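AxyAgu115A (Amphibacillus xylanus NBRC 15112, PDB 6NPS) is a family GH115 alpha-glucuronidase, a glycoside hydrolase that probably removes glucuronic acid side groups from arabinoglucuronoxylan. Local coordinates at residues R221-G226 with A230-A235; A244-P249 with A351-V356; R261-D264 with G268-W271. The protein carries 3 engineered substitutions. One frame throughout, in Å; residues are numbered along the deposited sequence.

Overall arrangement
All three contacts lie in the TIM-barrel-like GH115 region, probably the catalytic one, in loops and a helix that connect the barrel strands. Contacts 1 and 2 are buried, whereas contact 3 lies at the surface, its centre about 42 Å from that of the chain. Contacts 1 and 3 are short local closures, contact 1 folding a loop onto helix 230-238, contact 3 tying two parts of the loop between helices 256-260 and 277-291. Contact 2 joins loops more than 100 residues apart, and contact 3 falls within that interval. Their chemistry differs: amide, carbonyl and ring in contact 1, stacked rings beside glycerol in contact 2, and an ion pair with a backbone bond in contact 3.

Contact 1. Residues R221-G226 with A230-A235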
loop_
_atom_site.group_PDB
_atom_site.type_symbol
_atom_site.label_atom_id
_atom_site.label_comp_id
_atom_site.label_asym_id
_atom_site.label_seq_id
_atom_site.Cartn_x
_atom_site.Cartn_y
_atom_site.Cartn_z
ATOM N N ARG A 221 -24.417 33.255 -21.447
ATOM C CA ARG A 221 -25.533 34.072 -20.980
ATOM C C ARG A 221 -26.649 33.869 -21.995
ATOM O O ARG A 221 -26.598 34.442 -23.093
ATOM C CB ARG A 221 -25.145 35.550 -20.882
ATOM C CG ARG A 221 -24.213 35.838 -19.730
ATOM C CD ARG A 221 -23.720 37.282 -19.788
ATOM N NE ARG A 221 -22.886 37.538 -20.959
ATOM C CZ ARG A 221 -22.693 38.741 -21.507
ATOM N NH1 ARG A 221 -23.259 39.820 -20.981
ATOM N NH2 ARG A 221 -21.925 38.872 -22.578
ATOM N N PHE A 222 -27.633 33.065 -21.606
ATOM C CA PHE A 222 -28.679 32.666 -22.524
ATOM C C PHE A 222 -29.405 33.894 -23.057
ATOM O O PHE A 222 -29.721 33.951 -24.248
ATOM C CB PHE A 222 -29.626 31.721 -21.815
ATOM C CG PHE A 222 -30.752 31.201 -22.683
ATOM C CD1 PHE A 222 -30.561 30.133 -23.549
ATOM C CD2 PHE A 222 -32.015 31.808 -22.626
ATOM C CE1 PHE A 222 -31.663 29.634 -24.310
ATOM C CE2 PHE A 222 -33.073 31.364 -23.405
ATOM C CZ PHE A 222 -32.905 30.249 -24.227
ATOM N N ASN A 223 -29.614 34.911 -22.204
ATOM C CA ASN A 223 -30.362 36.120 -22.633
ATOM C C ASN A 223 -29.576 37.043 -23.547
ATOM O O ASN A 223 -30.168 37.979 -24.095
ATOM C CB ASN A 223 -30.823 36.944 -21.434
ATOM C CG ASN A 223 -31.838 36.197 -20.590
ATOM O OD1 ASN A 223 -32.658 35.434 -21.118
ATOM N ND2 ASN A 223 -31.764 36.371 -19.262
ATOM N N ASP A 224 -28.271 36.797 -23.733
ATOM C CA ASP A 224 -27.383 37.704 -24.444
ATOM C C ASP A 224 -26.613 37.075 -25.597
ATOM O O ASP A 224 -25.987 37.823 -26.358
ATOM C CB ASP A 224 -26.355 38.306 -23.471
ATOM C CG ASP A 224 -27.007 39.039 -22.296
ATOM O OD1 ASP A 224 -27.434 40.209 -22.480
ATOM O OD2 ASP A 224 -27.086 38.454 -21.191
ATOM N N ASP A 225 -26.613 35.742 -25.738
ATOM C CA ASP A 225 -25.703 35.025 -26.629
ATOM C C ASP A 225 -26.366 34.590 -27.923
ATOM O O ASP A 225 -25.813 33.737 -28.631
ATOM C CB ASP A 225 -25.143 33.770 -25.944
ATOM C CG ASP A 225 -24.132 34.084 -24.841
ATOM O OD1 ASP A 225 -23.659 35.248 -24.753
ATOM O OD2 ASP A 225 -23.809 33.145 -24.058
ATOM N N GLY A 226 -27.567 35.104 -28.219
ATOM C CA GLY A 226 -28.373 34.612 -29.314
ATOM C C GLY A 226 -27.720 34.607 -30.678
ATOM O O GLY A 226 -27.936 33.665 -31.452
ATOM N N ALA A 230 -31.818 36.526 -29.311
ATOM C CA ALA A 230 -32.344 35.505 -30.227
ATOM C C ALA A 230 -32.610 34.146 -29.561
ATOM O O ALA A 230 -33.502 33.415 -30.016
ATOM C CB ALA A 230 -31.410 35.350 -31.430
ATOM N N ASN A 231 -31.879 33.756 -28.502
ATOM C CA ASN A 231 -32.201 32.470 -27.861
ATOM C C ASN A 231 -33.566 32.547 -27.163
ATOM O O ASN A 231 -34.410 31.633 -27.263
ATOM C CB ASN A 231 -31.137 32.065 -26.816
ATOM C CG ASN A 231 -29.779 31.767 -27.404
ATOM O OD1 ASN A 231 -29.657 31.333 -28.547
ATOM N ND2 ASN A 231 -28.726 31.997 -26.605
ATOM N N VAL A 232 -33.762 33.611 -26.391
ATOM C CA VAL A 232 -35.008 33.855 -25.683
ATOM C C VAL A 232 -36.164 33.946 -26.672
ATOM O O VAL A 232 -37.249 33.376 -26.451
ATOM C CB VAL A 232 -34.866 35.155 -24.877
ATOM C CG1 VAL A 232 -36.161 35.517 -24.215
ATOM C CG2 VAL A 232 -33.784 34.991 -23.862
ATOM N N GLU A 233 -35.963 34.688 -27.758
ATOM C CA GLU A 233 -37.057 34.864 -28.708
ATOM C C GLU A 233 -37.433 33.524 -29.333
ATOM O O GLU A 233 -38.620 33.212 -29.454
ATOM C CB GLU A 233 -36.679 35.890 -29.775
ATOM C CG GLU A 233 -36.482 37.295 -29.250
ATOM C CD GLU A 233 -35.724 38.219 -30.228
ATOM O OE1 GLU A 233 -35.764 39.454 -30.037
ATOM O OE2 GLU A 233 -35.079 37.723 -31.179
ATOM N N LEU A 234 -36.433 32.690 -29.660
ATOM C CA LEU A 234 -36.701 31.394 -30.293
ATOM C C LEU A 234 -37.417 30.453 -29.328
ATOM O O LEU A 234 -38.376 29.768 -29.711
ATOM C CB LEU A 234 -35.383 30.768 -30.785
ATOM C CG LEU A 234 -35.482 29.476 -31.626
ATOM C CD1 LEU A 234 -36.345 29.742 -32.878
ATOM C CD2 LEU A 234 -34.126 28.903 -32.023
ATOM N N ALA A 235 -36.967 30.391 -28.069
ATOM C CA ALA A 235 -37.661 29.550 -27.090
ATOM C C ALA A 235 -39.137 29.936 -26.997
ATOM O O ALA A 235 -40.035 29.080 -27.023
ATOM C CB ALA A 235 -36.994 29.660 -25.709
HETATM O O HOH W 1 -30.897 35.278 -26.162
#
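With chi1 at -179° F222 swings its ring beside its carbonyl carbon and across to N231, while N231 turns its amide beside the backbone N (chi1 -66°), and the two side chains meet with the ring on the CB of the asparagine and the amide on the phenylalanine backbone. N231 CB sits over one face of the F222 ring, 3.7 Å from its centroid, in a CH-pi contact. From the same side chain ND2 donates to F222 O at 3.2 Å, reaching a lone pair in the carbonyl plane. ND2 also bonds to F193 O, so two backbone carbonyls fix the rotation of the amide. F222 O has a second donor in water 1, 2.6 Å away, which in turn weakly accepts from V232 N in the first turn of helix 230-238. The remaining contacts are packing: V232 CG2 approaches F222 CE2 obliquely at 3.7 Å, and A235 CB lies near the ring plane at the edge, 4.4 Å from F222 CZ. The same V232 methyl meets a polar atom, N223 OD1, while N223 ND2 turns to E256. Farther along, G226, with no side chain, lets its CA come within 3.8 Å of A230 CB where the loop turns into the helix. Y198 of helix 195-207 meets the F222 ring edge-to-face. The loop after barrel strand 212-214 is thus docked on the start of the next helix mainly through one residue pair used twice: the buried F222 carbonyl is satisfied by an amide and a water, while its ring supplies the apolar surface beside them.

Contact 2. Residues A244-P249 with A351-V356; sequences ASHHEP and ALYKEV. With GOL (glycerol), chain J.
Y353 OH is held by two groups, accepting from glycerol O3 at 2.8 Å and pairing with N386 OD1 outside the contact. Glycerol O2 is bound in turn by H246 NE2, at 2.5 Å and nearly straight (169°), so the alcohol bridges both rings. Y353, its CG anti to the backbone N (chi1 -177°), lays its ring along the imidazole in a face-to-face stack, centroids 3.9 Å and planes 21° apart, with Y353 CD2 over the centre of the H246 ring. S245 CB lies over the rim of the opposite face. Beneath the stack H246 CB rests on A351 CB at 3.4 Å, and water 2 accepts from A351 N while donating only weakly to H246 O. Were H246 replaced by alanine, one face of the Y353 ring would probably lose its stacking partner and glycerol O2 its nitrogen mate. The glycerol, probably from the crystallisation liquor, is also bonded to Y408 OH. Its place at the C-terminal ends of parallel barrel strands, where such folds carry their active sites, is consistent with a substrate pocket. The two loops follow strands 241-242 and 348-351, with strand 379-383 against A351 and Y353, and strand 405-410 bringing Y408 to H246 and H410 to Y353.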
loop_
_atom_site.group_PDB
_atom_site.type_symbol
_atom_site.label_atom_id
_atom_site.label_comp_id
_atom_site.label_asym_id
_atom_site.label_seq_id
_atom_site.Cartn_x
_atom_site.Cartn_y
_atom_site.Cartn_z
ATOM N N ALA A 244 -34.558 28.879 -14.638
ATOM C CA ALA A 244 -33.219 29.183 -14.189
ATOM C C ALA A 244 -32.944 28.408 -12.921
ATOM O O ALA A 244 -33.859 28.074 -12.158
ATOM C CB ALA A 244 -33.044 30.712 -13.946
ATOM N N SER A 245 -31.663 28.141 -12.682
ATOM C CA SER A 245 -31.306 27.329 -11.547
ATOM C C SER A 245 -31.540 28.097 -10.250
ATOM O O SER A 245 -31.864 29.292 -10.228
ATOM C CB SER A 245 -29.859 26.856 -11.662
ATOM O OG SER A 245 -28.959 27.905 -11.312
ATOM N N HIS A 246 -31.298 27.362 -9.163
ATOM C CA HIS A 246 -31.560 27.776 -7.792
ATOM C C HIS A 246 -30.903 29.094 -7.412
ATOM O O HIS A 246 -31.381 29.756 -6.486
ATOM C CB HIS A 246 -31.067 26.668 -6.854
ATOM C CG HIS A 246 -29.860 25.945 -7.366
ATOM N ND1 HIS A 246 -28.574 26.381 -7.117
ATOM C CD2 HIS A 246 -29.737 24.822 -8.123
ATOM C CE1 HIS A 246 -27.712 25.559 -7.690
ATOM N NE2 HIS A 246 -28.390 24.599 -8.299
ATOM N N HIS A 247 -29.828 29.451 -8.086
ATOM C CA HIS A 247 -29.129 30.684 -7.815
ATOM C C HIS A 247 -29.224 31.727 -8.890
ATOM O O HIS A 247 -28.353 32.519 -9.008
ATOM C CB HIS A 247 -27.675 30.451 -7.472
ATOM C CG HIS A 247 -26.867 29.849 -8.562
ATOM N ND1 HIS A 247 -25.985 30.577 -9.316
ATOM C CD2 HIS A 247 -26.742 28.576 -8.975
ATOM C CE1 HIS A 247 -25.385 29.789 -10.181
ATOM N NE2 HIS A 247 -25.823 28.563 -9.989
ATOM N N GLU A 248 -30.256 31.693 -9.705
ATOM C CA GLU A 248 -30.422 32.662 -10.787
ATOM C C GLU A 248 -31.811 33.288 -10.725
ATOM O O GLU A 248 -32.614 33.112 -11.645
ATOM C CB GLU A 248 -30.162 31.998 -12.140
ATOM C CG GLU A 248 -28.685 31.462 -12.297
ATOM C CD GLU A 248 -28.519 30.579 -13.542
ATOM O OE1 GLU A 248 -29.230 29.555 -13.658
ATOM O OE2 GLU A 248 -27.690 30.907 -14.418
ATOM N N PRO A 249 -32.110 34.068 -9.681
ATOM C CA PRO A 249 -33.450 34.649 -9.550
ATOM C C PRO A 249 -33.741 35.817 -10.494
ATOM O O PRO A 249 -32.850 36.510 -10.999
ATOM C CB PRO A 249 -33.489 35.127 -8.097
ATOM C CG PRO A 249 -32.022 35.360 -7.723
ATOM C CD PRO A 249 -31.272 34.316 -8.474
ATOM N N ALA A 351 -36.266 27.241 -4.960
ATOM C CA ALA A 351 -35.507 26.006 -4.868
ATOM C C ALA A 351 -35.163 25.731 -3.411
ATOM O O ALA A 351 -34.541 26.568 -2.753
ATOM C CB ALA A 351 -34.243 26.109 -5.712
ATOM N N LEU A 352 -35.574 24.575 -2.890
ATOM C CA LEU A 352 -35.054 24.114 -1.600
ATOM C C LEU A 352 -33.797 23.264 -1.813
ATOM O O LEU A 352 -33.720 22.113 -1.404
ATOM C CB LEU A 352 -36.123 23.342 -0.842
ATOM C CG LEU A 352 -37.430 24.105 -0.765
ATOM C CD1 LEU A 352 -38.426 23.347 0.086
ATOM C CD2 LEU A 352 -37.216 25.523 -0.241
ATOM N N TYR A 353 -32.804 23.864 -2.486
ATOM C CA TYR A 353 -31.601 23.154 -2.931
ATOM C C TYR A 353 -30.503 23.244 -1.876
ATOM O O TYR A 353 -30.187 24.339 -1.406
ATOM C CB TYR A 353 -31.083 23.716 -4.266
ATOM C CG TYR A 353 -29.873 22.985 -4.861
ATOM C CD1 TYR A 353 -29.962 21.637 -5.256
ATOM C CD2 TYR A 353 -28.644 23.627 -5.008
ATOM C CE1 TYR A 353 -28.871 20.969 -5.788
ATOM C CE2 TYR A 353 -27.538 22.978 -5.552
ATOM C CZ TYR A 353 -27.655 21.632 -5.939
ATOM O OH TYR A 353 -26.574 20.946 -6.469
ATOM N N LYS A 354 -29.910 22.078 -1.543
ATOM C CA LYS A 354 -28.827 21.904 -0.571
ATOM C C LYS A 354 -29.126 22.588 0.758
ATOM O O LYS A 354 -30.095 22.233 1.441
ATOM C CB LYS A 354 -27.496 22.416 -1.135
ATOM C CG LYS A 354 -26.748 21.390 -1.982
ATOM C CD LYS A 354 -25.799 22.088 -2.933
ATOM C CE LYS A 354 -24.675 21.178 -3.378
ATOM N NZ LYS A 354 -23.613 21.112 -2.336
ATOM N N GLU A 355 -28.311 23.592 1.124
ATOM C CA GLU A 355 -28.460 24.236 2.419
ATOM C C GLU A 355 -29.801 24.941 2.584
ATOM O O GLU A 355 -30.154 25.301 3.712
ATOM C CB GLU A 355 -27.303 25.235 2.639
ATOM C CG GLU A 355 -27.491 26.593 1.943
ATOM C CD GLU A 355 -26.978 26.603 0.490
ATOM O OE1 GLU A 355 -26.341 25.604 0.052
ATOM O OE2 GLU A 355 -27.221 27.614 -0.218
ATOM N N VAL A 356 -30.553 25.154 1.498
ATOM C CA VAL A 356 -31.801 25.916 1.601
ATOM C C VAL A 356 -32.911 25.082 2.257
ATOM O O VAL A 356 -33.779 25.638 2.954
ATOM C CB VAL A 356 -32.243 26.445 0.215
ATOM C CG1 VAL A 356 -33.464 27.376 0.371
ATOM C CG2 VAL A 356 -31.092 27.169 -0.504
HETATM C C1 GOL J . -24.810 23.348 -10.241
HETATM O O1 GOL J . -25.333 24.636 -10.478
HETATM C C2 GOL J . -25.881 22.466 -9.483
HETATM O O2 GOL J . -27.197 22.853 -9.700
HETATM C C3 GOL J . -25.698 21.074 -10.019
HETATM O O3 GOL J . -26.439 20.304 -9.183
HETATM O O HOH W 2 -34.594 29.536 -5.457
#

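Contact 3. Residues R261-D264 with G268-W271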
loop_
_atom_site.group_PDB
_atom_site.type_symbol
_atom_site.label_atom_id
_atom_site.label_comp_id
_atom_site.label_asym_id
_atom_site.label_seq_id
_atom_site.Cartn_x
_atom_site.Cartn_y
_atom_site.Cartn_z
ATOM N N ARG A 261 -21.884 44.671 -13.025
ATOM C CA ARG A 261 -21.545 45.204 -11.711
ATOM C C ARG A 261 -20.363 46.166 -11.801
ATOM O O ARG A 261 -19.639 46.221 -12.801
ATOM C CB ARG A 261 -21.198 44.064 -10.747
ATOM C CG ARG A 261 -19.872 43.385 -11.089
ATOM C CD ARG A 261 -19.631 42.137 -10.233
ATOM N NE ARG A 261 -19.267 42.520 -8.873
ATOM C CZ ARG A 261 -19.330 41.694 -7.830
ATOM N NH1 ARG A 261 -19.735 40.431 -7.994
ATOM N NH2 ARG A 261 -18.988 42.129 -6.624
ATOM N N GLY A 262 -20.151 46.914 -10.723
ATOM C CA GLY A 262 -19.002 47.772 -10.625
ATOM C C GLY A 262 -19.160 48.889 -9.611
ATOM O O GLY A 262 -20.265 49.184 -9.149
ATOM N N PRO A 263 -18.039 49.517 -9.239
ATOM C CA PRO A 263 -18.066 50.602 -8.227
ATOM C C PRO A 263 -19.010 51.758 -8.534
ATOM O O PRO A 263 -19.438 52.450 -7.601
ATOM C CB PRO A 263 -16.614 51.114 -8.209
ATOM C CG PRO A 263 -15.798 49.977 -8.728
ATOM C CD PRO A 263 -16.679 49.206 -9.705
ATOM N N ASP A 264 -19.288 52.037 -9.808
ATOM C CA ASP A 264 -20.138 53.153 -10.201
ATOM C C ASP A 264 -21.376 52.685 -10.950
ATOM O O ASP A 264 -22.002 53.472 -11.660
ATOM C CB ASP A 264 -19.343 54.140 -11.044
ATOM C CG ASP A 264 -18.143 54.666 -10.304
ATOM O OD1 ASP A 264 -18.274 54.854 -9.073
ATOM O OD2 ASP A 264 -17.082 54.891 -10.926
ATOM N N GLY A 268 -24.492 48.240 -8.244
ATOM C CA GLY A 268 -23.511 48.067 -7.174
ATOM C C GLY A 268 -22.413 47.085 -7.570
ATOM O O GLY A 268 -22.257 46.695 -8.740
ATOM N N ASP A 269 -21.652 46.663 -6.559
ATOM C CA ASP A 269 -20.516 45.755 -6.770
ATOM C C ASP A 269 -20.396 44.768 -5.604
ATOM O O ASP A 269 -19.350 44.621 -4.972
ATOM C CB ASP A 269 -19.202 46.519 -6.956
ATOM C CG ASP A 269 -18.207 45.744 -7.810
ATOM O OD1 ASP A 269 -17.271 46.364 -8.362
ATOM O OD2 ASP A 269 -18.368 44.514 -7.933
ATOM N N ALA A 270 -21.493 44.080 -5.319
ATOM C CA ALA A 270 -21.562 43.149 -4.207
ATOM C C ALA A 270 -22.803 42.290 -4.377
ATOM O O ALA A 270 -23.922 42.816 -4.418
ATOM C CB ALA A 270 -21.603 43.901 -2.871
ATOM N N TRP A 271 -22.620 40.973 -4.518
ATOM C CA TRP A 271 -23.749 40.036 -4.573
ATOM C C TRP A 271 -24.194 39.815 -3.131
ATOM O O TRP A 271 -23.852 38.825 -2.480
ATOM C CB TRP A 271 -23.345 38.746 -5.267
ATOM C CG TRP A 271 -24.505 37.865 -5.600
ATOM C CD1 TRP A 271 -24.787 36.643 -5.059
ATOM C CD2 TRP A 271 -25.544 38.136 -6.552
ATOM N NE1 TRP A 271 -25.938 36.132 -5.617
ATOM C CE2 TRP A 271 -26.424 37.028 -6.535
ATOM C CE3 TRP A 271 -25.812 39.201 -7.420
ATOM C CZ2 TRP A 271 -27.557 36.963 -7.343
ATOM C CZ3 TRP A 271 -26.941 39.137 -8.226
ATOM C CH2 TRP A 271 -27.801 38.022 -8.181
HETATM O O HOH W 3 -19.750 39.727 -4.242
#
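R261 and D269 form a salt bridge in which a single carboxylate oxygen, OD2, receives both donors. The modelled separation of R261 NE and D269 OD2, 2.4 Å, is very short, so its exact value is doubtful. A weak second bond comes from R261 NH2 to the same OD2 at 2.8 Å. Because the guanidinium and carboxylate planes are 63° apart, this is not the flat, two-oxygen pairing: OD2 lies at the guanidinium edge while OD1 is turned elsewhere. The arginine reaches this position with CG between its backbone N and carbonyl carbon (chi1 70°) and a bend at chi3, which brings the guanidinium edge to D269. Alongside the ion pair G262 N donates to G268 O at 2.9 Å, a nearly straight bond (170°) that approaches from above the carbonyl plane. Water 3 extends the polar network, accepting from W271 N at 3.1 Å and weakly from R261 NH2. The other carboxylate oxygen packs against carbon: D269 OD1 is 3.2 Å from G262 CA and equally near P263 CD, where the aspartate and proline side chains lie side by side. G262 suits its site, since its backbone angles by themselves call for glycine. Farther along, W271 NE1 is bonded to R303 O and its ring meets Y257 of helix 256-260, while I280 and W284 of helix 277-291 pack on it. The loop leaving helix 256-260 is therefore closed at the surface by one backbone bond and one ion pair, in which both donors converge on OD2 and OD1 is left to pack on G262 and P263; being partly exposed, that charge pairing is probably weakened by solvent.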